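Local coordinates for protein epimerase (Methylomonas sp. DH-1, PDB 7CJ6) that catalyses the manganese-dependent epimerization of ketoses at C3, most actively L-ribulose to L-xylulose, and also interconverts D-allulose and D-fructose, at residues D38-A43 with L64-S69; D150-N155 with H183-H188; L207-I212 with P242-S247; S215-L220 with E246-E251. All blocks are in the same frame, centred on the assembly; numbering follows the deposited sequence.

Contact 1 of 4, residues D38-A43 with L64-S69; sequences DYIEIA and LRAHAS. With PSJ (D-psicose), chain D.
Ser69 OG is gripped from two directions: it donates to Glu41 OE2 at 2.5 Å and accepts from O6 of the bound D-psicose at 2.7 Å. The glutamate oxygen is met on its anti side, with the donor 23° out of the carboxylate plane. Glu41 reaches this point because CG stands anti to the backbone N (chi1 -174°) and the chain runs on extended, carrying the carboxylate along the sheet to Ser69, two residues beyond its own partner His67. Its other oxygen, OE1, takes hydrogen bonds from His211 NE2 and Tyr209 OH, which makes Glu41 a second-shell partner of a manganese ligand. With an alanine in place of Glu41, Ser69 OG, His211 NE2 and Tyr209 OH would probably lose their common acceptor, the serine hydroxyl and histidine ring being less firmly oriented.

Strands 39-43 and 65-69 are parallel neighbours in the TIM barrel, joined through helix 52-61 in a beta-alpha-beta unit. Their ladder includes Ile40 N to Arg65 O and Ile42 N to His67 O. Nearer the N-terminal ends of the strands, on the side of Glu41 and Ser69, the edge of His67 is turned to the face of Tyr39 in a T-shaped pair, planes 64° apart. His67 NE2 is hydrogen-bonded to Glu8. On the other side of the sheet, Ile42 CD1 lies 3.9 Å from Ala66 CB, and Ile40 CG2 meets Leu64 CD2.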
# COMPACT_ATOMS: atom_id res chain seq x y z
N ASP A 38 -15.14 -18.07 -16.54
CA ASP A 38 -16.47 -18.63 -16.17
C ASP A 38 -17.44 -17.49 -15.88
O ASP A 38 -18.66 -17.66 -16.14
CB ASP A 38 -16.36 -19.53 -14.95
CG ASP A 38 -15.49 -20.74 -15.22
OD1 ASP A 38 -15.72 -21.38 -16.27
OD2 ASP A 38 -14.59 -21.01 -14.42
N TYR A 39 -16.94 -16.39 -15.32
CA TYR A 39 -17.79 -15.23 -14.93
C TYR A 39 -17.02 -13.93 -15.13
O TYR A 39 -15.78 -13.93 -15.27
CB TYR A 39 -18.28 -15.38 -13.49
CG TYR A 39 -17.22 -15.29 -12.43
CD1 TYR A 39 -16.94 -14.09 -11.79
CD2 TYR A 39 -16.51 -16.40 -12.03
CE1 TYR A 39 -15.97 -13.99 -10.81
CE2 TYR A 39 -15.53 -16.33 -11.05
CZ TYR A 39 -15.26 -15.12 -10.44
OH TYR A 39 -14.30 -15.06 -9.47
N ILE A 40 -17.77 -12.83 -15.16
CA ILE A 40 -17.23 -11.45 -15.04
C ILE A 40 -17.61 -10.93 -13.65
O ILE A 40 -18.73 -11.22 -13.20
CB ILE A 40 -17.74 -10.55 -16.17
CG1 ILE A 40 -17.16 -9.13 -16.07
CG2 ILE A 40 -19.26 -10.55 -16.21
CD1 ILE A 40 -16.99 -8.43 -17.39
N GLU A 41 -16.69 -10.24 -12.98
CA GLU A 41 -16.97 -9.55 -11.70
C GLU A 41 -17.25 -8.07 -12.01
O GLU A 41 -16.31 -7.35 -12.40
CB GLU A 41 -15.82 -9.72 -10.72
CG GLU A 41 -16.13 -9.16 -9.35
CD GLU A 41 -14.96 -9.27 -8.39
OE1 GLU A 41 -14.48 -10.41 -8.16
OE2 GLU A 41 -14.51 -8.22 -7.89
N ILE A 42 -18.50 -7.66 -11.87
CA ILE A 42 -18.94 -6.27 -12.18
C ILE A 42 -18.71 -5.43 -10.92
O ILE A 42 -19.13 -5.87 -9.84
CB ILE A 42 -20.41 -6.24 -12.66
CG1 ILE A 42 -20.60 -7.20 -13.84
CG2 ILE A 42 -20.83 -4.81 -13.00
CD1 ILE A 42 -22.03 -7.64 -14.06
N ALA A 43 -18.02 -4.30 -11.07
CA ALA A 43 -17.76 -3.32 -10.00
C ALA A 43 -18.98 -2.39 -9.91
O ALA A 43 -19.21 -1.63 -10.86
CB ALA A 43 -16.48 -2.57 -10.30
N LEU A 64 -22.03 -16.34 -20.09
CA LEU A 64 -21.11 -15.95 -18.99
C LEU A 64 -21.92 -15.73 -17.71
O LEU A 64 -23.04 -15.20 -17.79
CB LEU A 64 -20.37 -14.67 -19.39
CG LEU A 64 -19.13 -14.35 -18.58
CD1 LEU A 64 -18.05 -15.40 -18.80
CD2 LEU A 64 -18.61 -12.96 -18.93
N ARG A 65 -21.37 -16.11 -16.56
CA ARG A 65 -21.97 -15.79 -15.24
C ARG A 65 -21.42 -14.44 -14.77
O ARG A 65 -20.46 -13.93 -15.39
CB ARG A 65 -21.71 -16.92 -14.25
CG ARG A 65 -22.37 -18.23 -14.66
CD ARG A 65 -22.57 -19.17 -13.49
NE ARG A 65 -21.31 -19.67 -12.99
CZ ARG A 65 -20.61 -20.62 -13.59
NH1 ARG A 65 -21.08 -21.15 -14.70
NH2 ARG A 65 -19.46 -21.05 -13.09
N ALA A 66 -22.02 -13.88 -13.72
CA ALA A 66 -21.59 -12.61 -13.09
C ALA A 66 -21.62 -12.76 -11.57
O ALA A 66 -22.56 -13.40 -11.03
CB ALA A 66 -22.47 -11.47 -13.56
N HIS A 67 -20.59 -12.22 -10.92
CA HIS A 67 -20.65 -11.79 -9.50
C HIS A 67 -20.43 -10.28 -9.47
O HIS A 67 -20.24 -9.67 -10.55
CB HIS A 67 -19.67 -12.59 -8.64
CG HIS A 67 -19.95 -14.06 -8.64
ND1 HIS A 67 -21.17 -14.58 -8.23
CD2 HIS A 67 -19.17 -15.11 -8.97
CE1 HIS A 67 -21.13 -15.90 -8.32
NE2 HIS A 67 -19.91 -16.25 -8.77
N ALA A 68 -20.47 -9.68 -8.29
CA ALA A 68 -20.38 -8.21 -8.13
C ALA A 68 -19.48 -7.88 -6.94
O ALA A 68 -19.63 -8.53 -5.89
CB ALA A 68 -21.76 -7.63 -7.96
N SER A 69 -18.59 -6.90 -7.11
CA SER A 69 -17.83 -6.29 -6.00
C SER A 69 -18.16 -4.80 -5.95
O SER A 69 -18.68 -4.25 -6.93
CB SER A 69 -16.35 -6.52 -6.12
OG SER A 69 -15.86 -6.13 -7.39
C1 PSJ D . -9.63 -2.90 -4.29
O1 PSJ D . -8.24 -2.70 -4.02
C2 PSJ D . -9.88 -4.37 -4.42
O2 PSJ D . -8.95 -5.12 -4.31
C3 PSJ D . -11.27 -4.89 -4.64
O3 PSJ D . -11.30 -5.90 -5.64
C4 PSJ D . -12.12 -3.69 -5.04
O4 PSJ D . -12.28 -2.91 -3.86
C5 PSJ D . -13.49 -4.04 -5.59
O5 PSJ D . -13.62 -5.47 -5.69
C6 PSJ D . -13.69 -3.39 -6.96
O6 PSJ D . -15.05 -3.54 -7.40

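Contact 2 of 4, residues D150-N155 with H183-H188; sequences DLEVVN and HLDTYH. With MN (manganese (II) ion), chain C; PSJ (D-psicose), chain D.
Glu152 and His183 run side by side, pointing the same way, and the glutamate can be followed along the ring. CB sits 3.3 Å from His183 ND1; CG comes over the middle of the ring face, 3.6 Å from its centroid, a CH-pi contact; and the carboxylate continues the stack, its plane only 14° from that of the imidazole. At the tip OE2 binds manganese at 2.0 Å. The side chain is stretched out from CA to the carboxylate, which lets Glu152 span this distance. Asp185 OD2 binds the same metal at 2.1 Å, the two carboxylates nearly coplanar.

Strands 148-152 and 180-185 are adjacent parallel strands of the TIM barrel, linked through helix 165-175, and the ligands stand at their C-terminal ends. Here Val153 N donates to His183 O. Asp185 is also the N-cap of helix 186-192, its OD1 accepting from Tyr187 N, so one carboxylate serves both metal and helix. Glu152 is probably, as in related epimerases, a proton donor or acceptor in the reaction.

In the first turn of that helix, His188 NE2 donates to psicose O2 at 2.9 Å and to O1 at 3.0 Å. Its ring is sandwiched, with Val154 CG1 over one face and Tyr187 CD2 over the other, which fixes its tilt. Asn155 ND2 gives ND1 a weak bond, and also bonds to Tyr157 OH of the second subunit.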
# COMPACT_ATOMS: atom_id res chain seq x y z
N ASP A 150 -19.02 -11.72 0.84
CA ASP A 150 -17.60 -12.00 1.17
C ASP A 150 -16.89 -10.66 1.40
O ASP A 150 -16.78 -9.87 0.44
CB ASP A 150 -16.95 -12.83 0.06
CG ASP A 150 -17.90 -13.84 -0.56
OD1 ASP A 150 -17.94 -14.99 -0.07
OD2 ASP A 150 -18.58 -13.47 -1.54
N LEU A 151 -16.46 -10.42 2.64
CA LEU A 151 -15.80 -9.16 3.09
C LEU A 151 -14.33 -9.21 2.67
O LEU A 151 -13.58 -10.06 3.20
CB LEU A 151 -15.91 -9.02 4.61
CG LEU A 151 -17.25 -9.39 5.25
CD1 LEU A 151 -17.38 -8.75 6.61
CD2 LEU A 151 -18.41 -8.99 4.37
N GLU A 152 -13.94 -8.32 1.76
CA GLU A 152 -12.56 -8.30 1.21
C GLU A 152 -11.63 -7.56 2.17
O GLU A 152 -11.78 -6.33 2.32
CB GLU A 152 -12.52 -7.67 -0.18
CG GLU A 152 -11.18 -7.84 -0.84
CD GLU A 152 -11.13 -7.36 -2.28
OE1 GLU A 152 -12.11 -6.72 -2.72
OE2 GLU A 152 -10.11 -7.61 -2.94
N VAL A 153 -10.72 -8.30 2.78
CA VAL A 153 -9.58 -7.78 3.58
C VAL A 153 -8.67 -7.01 2.61
O VAL A 153 -8.17 -7.63 1.66
CB VAL A 153 -8.85 -8.94 4.28
CG1 VAL A 153 -7.58 -8.48 4.99
CG2 VAL A 153 -9.78 -9.65 5.25
N VAL A 154 -8.52 -5.70 2.80
CA VAL A 154 -7.64 -4.87 1.92
C VAL A 154 -6.57 -4.21 2.79
O VAL A 154 -6.69 -4.25 4.03
CB VAL A 154 -8.47 -3.85 1.12
CG1 VAL A 154 -9.35 -4.56 0.09
CG2 VAL A 154 -9.31 -2.99 2.05
N ASN A 155 -5.56 -3.61 2.15
CA ASN A 155 -4.38 -3.03 2.84
C ASN A 155 -4.80 -1.76 3.59
O ASN A 155 -5.93 -1.31 3.42
CB ASN A 155 -3.22 -2.78 1.87
CG ASN A 155 -3.47 -1.65 0.89
OD1 ASN A 155 -3.57 -0.49 1.28
ND2 ASN A 155 -3.53 -1.99 -0.39
N HIS A 183 -13.05 -12.71 2.24
CA HIS A 183 -12.57 -12.49 0.85
C HIS A 183 -11.10 -12.08 0.92
O HIS A 183 -10.81 -11.05 1.55
CB HIS A 183 -13.50 -11.48 0.14
CG HIS A 183 -13.07 -11.09 -1.23
ND1 HIS A 183 -13.75 -10.13 -1.96
CD2 HIS A 183 -12.05 -11.51 -2.01
CE1 HIS A 183 -13.17 -9.98 -3.13
NE2 HIS A 183 -12.12 -10.82 -3.19
N LEU A 184 -10.19 -12.89 0.37
CA LEU A 184 -8.73 -12.59 0.38
C LEU A 184 -8.29 -12.17 -1.03
O LEU A 184 -8.87 -12.67 -2.02
CB LEU A 184 -7.94 -13.82 0.85
CG LEU A 184 -7.98 -14.11 2.35
CD1 LEU A 184 -7.16 -15.35 2.67
CD2 LEU A 184 -7.48 -12.92 3.15
N ASP A 185 -7.27 -11.31 -1.08
CA ASP A 185 -6.73 -10.72 -2.33
C ASP A 185 -5.20 -10.75 -2.21
O ASP A 185 -4.67 -10.18 -1.23
CB ASP A 185 -7.30 -9.32 -2.52
CG ASP A 185 -6.81 -8.62 -3.77
OD1 ASP A 185 -5.70 -8.95 -4.20
OD2 ASP A 185 -7.53 -7.73 -4.29
N THR A 186 -4.52 -11.42 -3.14
CA THR A 186 -3.05 -11.66 -3.04
C THR A 186 -2.31 -10.32 -3.04
O THR A 186 -1.29 -10.21 -2.36
CB THR A 186 -2.56 -12.60 -4.15
OG1 THR A 186 -2.84 -12.01 -5.42
CG2 THR A 186 -3.21 -13.96 -4.05
N TYR A 187 -2.81 -9.33 -3.79
CA TYR A 187 -2.23 -7.97 -3.82
C TYR A 187 -2.16 -7.42 -2.39
O TYR A 187 -1.07 -6.99 -1.96
CB TYR A 187 -3.04 -7.05 -4.74
CG TYR A 187 -2.72 -5.59 -4.57
CD1 TYR A 187 -1.51 -5.06 -5.01
CD2 TYR A 187 -3.60 -4.73 -3.94
CE1 TYR A 187 -1.21 -3.72 -4.84
CE2 TYR A 187 -3.32 -3.39 -3.78
CZ TYR A 187 -2.12 -2.88 -4.23
OH TYR A 187 -1.82 -1.55 -4.07
N HIS A 188 -3.29 -7.41 -1.69
CA HIS A 188 -3.42 -6.86 -0.31
C HIS A 188 -2.66 -7.74 0.68
O HIS A 188 -2.05 -7.20 1.62
CB HIS A 188 -4.90 -6.72 0.07
CG HIS A 188 -5.64 -5.76 -0.80
ND1 HIS A 188 -5.38 -4.40 -0.76
CD2 HIS A 188 -6.60 -5.94 -1.73
CE1 HIS A 188 -6.16 -3.79 -1.63
NE2 HIS A 188 -6.92 -4.71 -2.23
MN MN C . -9.46 -7.19 -4.83
C1 PSJ D . -9.63 -2.90 -4.29
O1 PSJ D . -8.24 -2.70 -4.02
C2 PSJ D . -9.88 -4.37 -4.42
O2 PSJ D . -8.95 -5.12 -4.31
C3 PSJ D . -11.27 -4.89 -4.64
O3 PSJ D . -11.30 -5.90 -5.64
C4 PSJ D . -12.12 -3.69 -5.04
O4 PSJ D . -12.28 -2.91 -3.86
C5 PSJ D . -13.49 -4.04 -5.59
O5 PSJ D . -13.62 -5.47 -5.69
C6 PSJ D . -13.69 -3.39 -6.96
O6 PSJ D . -15.05 -3.54 -7.40
O HOH W 1 -6.85 -9.78 1.39

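Contact 3 of 4, residues L207-I212 with P242-S247; sequences LGYVHI and PITFES. With MN (manganese (II) ion), chain C; PSJ (D-psicose), chain D.
Pro242 lays its CB over one face of the Tyr209 ring, 3.6 Å from the centroid and 21° off the normal, a CH-pi contact, while its carbonyl accepts from Val210 N. Replacing Tyr209 with an alanine would probably open a gap above the proline and leave Glu41, which takes the bond from the tyrosine hydroxyl, short of one partner.

Ile243 points to the other side of the sheet, where its CG2 packs tightly against Ile212 CG1 at 3.3 Å; Phe230 of helix 227-236 covers Ile212 and Val210 there. This helix joins strands 207-212 and 242-245, the last two parallel strands of the TIM barrel, as a beta-alpha-beta unit. Thr244 turns back to the barrel interior and lies alongside His211, and its carbonyl takes the bond from Ile212 N at 2.9 Å. Phe245 faces outward again onto helix 271-285.

Glu246, whose N donates to Ile212 O, leaves the strand end fully extended toward the metal. Its OE2 binds manganese at 2.0 Å and His211 ND1 does so at 2.2 Å, carboxylate and imidazole planes 80° apart. Together with Glu152, Glu246 is probably a proton donor or acceptor in the epimerization.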
# COMPACT_ATOMS: atom_id res chain seq x y z
N LEU A 207 -13.34 -18.96 4.02
CA LEU A 207 -12.83 -18.28 2.81
C LEU A 207 -13.85 -18.52 1.69
O LEU A 207 -13.96 -19.67 1.22
CB LEU A 207 -11.44 -18.77 2.40
CG LEU A 207 -10.85 -18.06 1.19
CD1 LEU A 207 -10.78 -16.56 1.43
CD2 LEU A 207 -9.49 -18.60 0.83
N GLY A 208 -14.57 -17.46 1.31
CA GLY A 208 -15.72 -17.53 0.39
C GLY A 208 -15.38 -17.01 -1.00
O GLY A 208 -16.15 -17.28 -1.94
N TYR A 209 -14.26 -16.31 -1.15
CA TYR A 209 -13.94 -15.57 -2.40
C TYR A 209 -12.47 -15.15 -2.42
O TYR A 209 -11.93 -14.78 -1.37
CB TYR A 209 -14.83 -14.33 -2.49
CG TYR A 209 -15.18 -13.90 -3.89
CD1 TYR A 209 -14.27 -13.23 -4.69
CD2 TYR A 209 -16.44 -14.14 -4.40
CE1 TYR A 209 -14.60 -12.83 -5.97
CE2 TYR A 209 -16.79 -13.75 -5.68
CZ TYR A 209 -15.87 -13.07 -6.46
OH TYR A 209 -16.22 -12.68 -7.72
N VAL A 210 -11.87 -15.21 -3.61
CA VAL A 210 -10.42 -14.93 -3.80
C VAL A 210 -10.24 -13.96 -4.98
O VAL A 210 -10.89 -14.15 -6.03
CB VAL A 210 -9.60 -16.21 -4.04
CG1 VAL A 210 -8.20 -15.86 -4.53
CG2 VAL A 210 -9.55 -17.07 -2.80
N HIS A 211 -9.33 -13.00 -4.78
CA HIS A 211 -8.80 -12.10 -5.83
C HIS A 211 -7.33 -12.46 -6.05
O HIS A 211 -6.57 -12.50 -5.06
CB HIS A 211 -8.99 -10.63 -5.44
CG HIS A 211 -10.34 -10.10 -5.80
ND1 HIS A 211 -10.67 -8.76 -5.70
CD2 HIS A 211 -11.43 -10.73 -6.29
CE1 HIS A 211 -11.91 -8.59 -6.09
NE2 HIS A 211 -12.41 -9.78 -6.45
N ILE A 212 -6.98 -12.73 -7.31
CA ILE A 212 -5.58 -12.90 -7.77
C ILE A 212 -5.11 -11.58 -8.37
O ILE A 212 -5.62 -11.20 -9.45
CB ILE A 212 -5.47 -14.06 -8.79
CG1 ILE A 212 -6.02 -15.37 -8.21
CG2 ILE A 212 -4.04 -14.20 -9.28
CD1 ILE A 212 -5.42 -15.75 -6.88
N PRO A 242 -15.17 -18.78 -6.09
CA PRO A 242 -14.72 -17.84 -7.12
C PRO A 242 -13.24 -17.45 -6.96
O PRO A 242 -12.80 -17.21 -5.85
CB PRO A 242 -15.64 -16.64 -6.89
CG PRO A 242 -16.90 -17.25 -6.33
CD PRO A 242 -16.38 -18.33 -5.40
N ILE A 243 -12.52 -17.41 -8.08
CA ILE A 243 -11.16 -16.81 -8.19
C ILE A 243 -11.20 -15.81 -9.35
O ILE A 243 -11.23 -16.26 -10.50
CB ILE A 243 -10.09 -17.89 -8.39
CG1 ILE A 243 -10.12 -18.92 -7.26
CG2 ILE A 243 -8.72 -17.24 -8.53
CD1 ILE A 243 -9.22 -20.11 -7.47
N THR A 244 -11.24 -14.52 -9.07
CA THR A 244 -11.21 -13.50 -10.15
C THR A 244 -9.81 -12.90 -10.25
O THR A 244 -9.18 -12.60 -9.21
CB THR A 244 -12.36 -12.49 -10.06
OG1 THR A 244 -11.85 -11.17 -10.27
CG2 THR A 244 -13.13 -12.53 -8.76
N PHE A 245 -9.33 -12.79 -11.49
CA PHE A 245 -8.14 -12.00 -11.87
C PHE A 245 -8.49 -10.52 -11.78
O PHE A 245 -9.50 -10.08 -12.37
CB PHE A 245 -7.67 -12.35 -13.28
CG PHE A 245 -6.61 -11.42 -13.79
CD1 PHE A 245 -5.46 -11.18 -13.04
CD2 PHE A 245 -6.75 -10.78 -15.01
CE1 PHE A 245 -4.47 -10.33 -13.51
CE2 PHE A 245 -5.76 -9.93 -15.48
CZ PHE A 245 -4.63 -9.70 -14.73
N GLU A 246 -7.66 -9.77 -11.07
CA GLU A 246 -7.85 -8.32 -10.82
C GLU A 246 -6.56 -7.59 -11.20
O GLU A 246 -5.48 -7.99 -10.71
CB GLU A 246 -8.24 -8.12 -9.36
CG GLU A 246 -8.52 -6.67 -9.03
CD GLU A 246 -9.26 -6.50 -7.72
OE1 GLU A 246 -10.39 -6.00 -7.75
OE2 GLU A 246 -8.70 -6.86 -6.67
N SER A 247 -6.68 -6.57 -12.05
CA SER A 247 -5.53 -5.78 -12.57
C SER A 247 -6.00 -4.37 -12.92
O SER A 247 -7.13 -4.21 -13.44
CB SER A 247 -4.89 -6.48 -13.74
OG SER A 247 -3.77 -5.74 -14.21
MN MN C . -9.46 -7.19 -4.83
C1 PSJ D . -9.63 -2.90 -4.29
O1 PSJ D . -8.24 -2.70 -4.02
C2 PSJ D . -9.88 -4.37 -4.42
O2 PSJ D . -8.95 -5.12 -4.31
C3 PSJ D . -11.27 -4.89 -4.64
O3 PSJ D . -11.30 -5.90 -5.64
C4 PSJ D . -12.12 -3.69 -5.04
O4 PSJ D . -12.28 -2.91 -3.86
C5 PSJ D . -13.49 -4.04 -5.59
O5 PSJ D . -13.62 -5.47 -5.69
C6 PSJ D . -13.69 -3.39 -6.96
O6 PSJ D . -15.05 -3.54 -7.40

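Contact 4 of 4, residues S215-L220 with E246-E251; sequences SHRGYL and ESFSSE. With MN (manganese (II) ion), chain C; PSJ (D-psicose), chain D.
Two irregular loops meet where the Arg217 carbonyl takes two bonds from the facing loop, one from Ser247 OG at 2.5 Å and a longer one from Phe248 N at 3.3 Å; Arg217 itself has positive phi (72°). A chi1 of -178° swings the Ser247 hydroxyl away from its own N and toward that carbonyl. Waters add to the join: one bridges His216 O and Phe248 O, another Gly218 O and Glu246 O.

The Arg217 side chain bends at chi3 and runs beside Phe248. Phe248 CE2 sits over the centre of one guanidinium face, 3.7 Å from Arg217 CZ, although the two planes are 67° apart and so not stacked. Phe248 covers a face, and the N-H groups at the edge meet the sugar: Arg217 NH1 donates to psicose O1 at 3.0 Å, and NH2 to O2 at 3.0 Å and more weakly to O1. The carboxylate of Glu246 stands nearly upright to the guanidinium, and a water that receives from Arg217 NH2 lies 2.9 Å from Glu246 OE2. O2, the ketose carbonyl oxygen, is bound by both manganese and Arg217, and the two positive charges probably polarise it together.

These loops follow barrel strands 207-212 and 242-245 at the substrate end. Tyr187 of helix 186-192 makes a cation-pi contact with Arg217, helix 271-285 packs on Ser247 through Leu274, and Arg156 of the second subunit donates a hydrogen bond through NH2 to His216 O.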
# COMPACT_ATOMS: atom_id res chain seq x y z
N SER A 215 1.75 -7.98 -7.16
CA SER A 215 2.14 -6.98 -6.12
C SER A 215 1.87 -5.56 -6.63
O SER A 215 1.47 -4.69 -5.81
CB SER A 215 3.58 -7.16 -5.73
OG SER A 215 4.41 -7.30 -6.88
N HIS A 216 2.09 -5.31 -7.93
CA HIS A 216 1.89 -3.97 -8.56
C HIS A 216 0.59 -3.94 -9.36
O HIS A 216 0.32 -2.89 -10.00
CB HIS A 216 3.11 -3.61 -9.42
CG HIS A 216 3.54 -4.69 -10.35
ND1 HIS A 216 2.64 -5.44 -11.09
CD2 HIS A 216 4.77 -5.14 -10.69
CE1 HIS A 216 3.30 -6.32 -11.82
NE2 HIS A 216 4.61 -6.14 -11.60
N ARG A 217 -0.18 -5.03 -9.34
CA ARG A 217 -1.51 -5.20 -9.98
C ARG A 217 -1.36 -5.27 -11.50
O ARG A 217 -2.38 -5.10 -12.20
CB ARG A 217 -2.45 -4.05 -9.57
CG ARG A 217 -2.38 -3.70 -8.09
CD ARG A 217 -3.63 -3.03 -7.56
NE ARG A 217 -4.63 -4.00 -7.13
CZ ARG A 217 -5.65 -3.73 -6.33
NH1 ARG A 217 -5.84 -2.51 -5.86
NH2 ARG A 217 -6.49 -4.70 -6.00
N GLY A 218 -0.15 -5.54 -11.99
CA GLY A 218 0.13 -5.74 -13.43
C GLY A 218 0.04 -7.21 -13.83
O GLY A 218 -0.80 -7.93 -13.25
N TYR A 219 0.84 -7.63 -14.81
CA TYR A 219 0.91 -9.03 -15.32
C TYR A 219 1.28 -9.95 -14.16
O TYR A 219 2.25 -9.66 -13.41
CB TYR A 219 1.90 -9.15 -16.48
CG TYR A 219 1.36 -8.82 -17.85
CD1 TYR A 219 1.28 -7.51 -18.30
CD2 TYR A 219 0.95 -9.82 -18.72
CE1 TYR A 219 0.79 -7.20 -19.56
CE2 TYR A 219 0.46 -9.53 -19.99
CZ TYR A 219 0.38 -8.21 -20.41
OH TYR A 219 -0.11 -7.92 -21.66
N LEU A 220 0.51 -11.04 -13.99
CA LEU A 220 0.80 -12.11 -13.01
C LEU A 220 2.20 -12.67 -13.30
O LEU A 220 2.47 -13.01 -14.46
CB LEU A 220 -0.27 -13.20 -13.11
CG LEU A 220 -1.69 -12.79 -12.72
CD1 LEU A 220 -2.60 -14.00 -12.59
CD2 LEU A 220 -1.71 -11.98 -11.43
N GLU A 246 -7.66 -9.77 -11.07
CA GLU A 246 -7.85 -8.32 -10.82
C GLU A 246 -6.56 -7.59 -11.20
O GLU A 246 -5.48 -7.99 -10.71
CB GLU A 246 -8.24 -8.12 -9.36
CG GLU A 246 -8.52 -6.67 -9.03
CD GLU A 246 -9.26 -6.50 -7.72
OE1 GLU A 246 -10.39 -6.00 -7.75
OE2 GLU A 246 -8.70 -6.86 -6.67
N SER A 247 -6.68 -6.57 -12.05
CA SER A 247 -5.53 -5.78 -12.57
C SER A 247 -6.00 -4.37 -12.92
O SER A 247 -7.13 -4.21 -13.44
CB SER A 247 -4.89 -6.48 -13.74
OG SER A 247 -3.77 -5.74 -14.21
N PHE A 248 -5.16 -3.39 -12.65
CA PHE A 248 -5.45 -1.95 -12.89
C PHE A 248 -4.25 -1.31 -13.58
O PHE A 248 -3.12 -1.41 -13.06
CB PHE A 248 -5.82 -1.25 -11.59
CG PHE A 248 -6.99 -1.88 -10.88
CD1 PHE A 248 -8.29 -1.55 -11.22
CD2 PHE A 248 -6.79 -2.84 -9.89
CE1 PHE A 248 -9.37 -2.14 -10.58
CE2 PHE A 248 -7.87 -3.42 -9.25
CZ PHE A 248 -9.15 -3.08 -9.59
N SER A 249 -4.51 -0.72 -14.75
CA SER A 249 -3.55 0.07 -15.56
C SER A 249 -4.21 1.41 -15.91
O SER A 249 -5.45 1.44 -16.02
CB SER A 249 -3.13 -0.68 -16.79
OG SER A 249 -2.25 0.10 -17.58
N SER A 250 -3.40 2.46 -16.07
CA SER A 250 -3.88 3.81 -16.48
C SER A 250 -4.56 3.71 -17.85
O SER A 250 -5.31 4.64 -18.21
CB SER A 250 -2.74 4.80 -16.50
OG SER A 250 -1.67 4.33 -17.29
N GLU A 251 -4.31 2.61 -18.58
CA GLU A 251 -4.85 2.37 -19.94
C GLU A 251 -6.38 2.27 -19.86
O GLU A 251 -7.05 2.82 -20.76
CB GLU A 251 -4.21 1.12 -20.55
CG GLU A 251 -3.59 1.36 -21.92
CD GLU A 251 -4.50 1.10 -23.10
OE1 GLU A 251 -5.49 0.36 -22.94
OE2 GLU A 251 -4.23 1.65 -24.19
MN MN C . -9.46 -7.19 -4.83
C1 PSJ D . -9.63 -2.90 -4.29
O1 PSJ D . -8.24 -2.70 -4.02
C2 PSJ D . -9.88 -4.37 -4.42
O2 PSJ D . -8.95 -5.12 -4.31
C3 PSJ D . -11.27 -4.89 -4.64
O3 PSJ D . -11.30 -5.90 -5.64
C4 PSJ D . -12.12 -3.69 -5.04
O4 PSJ D . -12.28 -2.91 -3.86
C5 PSJ D . -13.49 -4.04 -5.59
O5 PSJ D . -13.62 -5.47 -5.69
C6 PSJ D . -13.69 -3.39 -6.96
O6 PSJ D . -15.05 -3.54 -7.40
O HOH W 2 -1.47 -0.91 -10.86
O HOH W 3 -5.89 -7.43 -6.72
O HOH W 4 -2.60 -8.02 -11.11

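From the N terminus, contact 1 closes first, pairing strands 39-43 and 65-72 around helix 52-61. Contact 2 follows separately, in series, with strands 148-152 and 180-185 around helix 165-175. Contact 3 then closes a loop over helix 227-236; contact 4 opens inside that loop and ends beyond it, so the two cross, sharing Glu246 and Ser247. Strands 180-185 and 207-212 are neighbours, so contacts 2 and 3 adjoin in the sheet and together give the four protein ligands of manganese. Contact 1 lies across the barrel, its centre about 17 Å from that of contact 2, yet reaches contact 3 through Glu41. All four touch the sugar; contacts 2 and 4 also touch the second subunit.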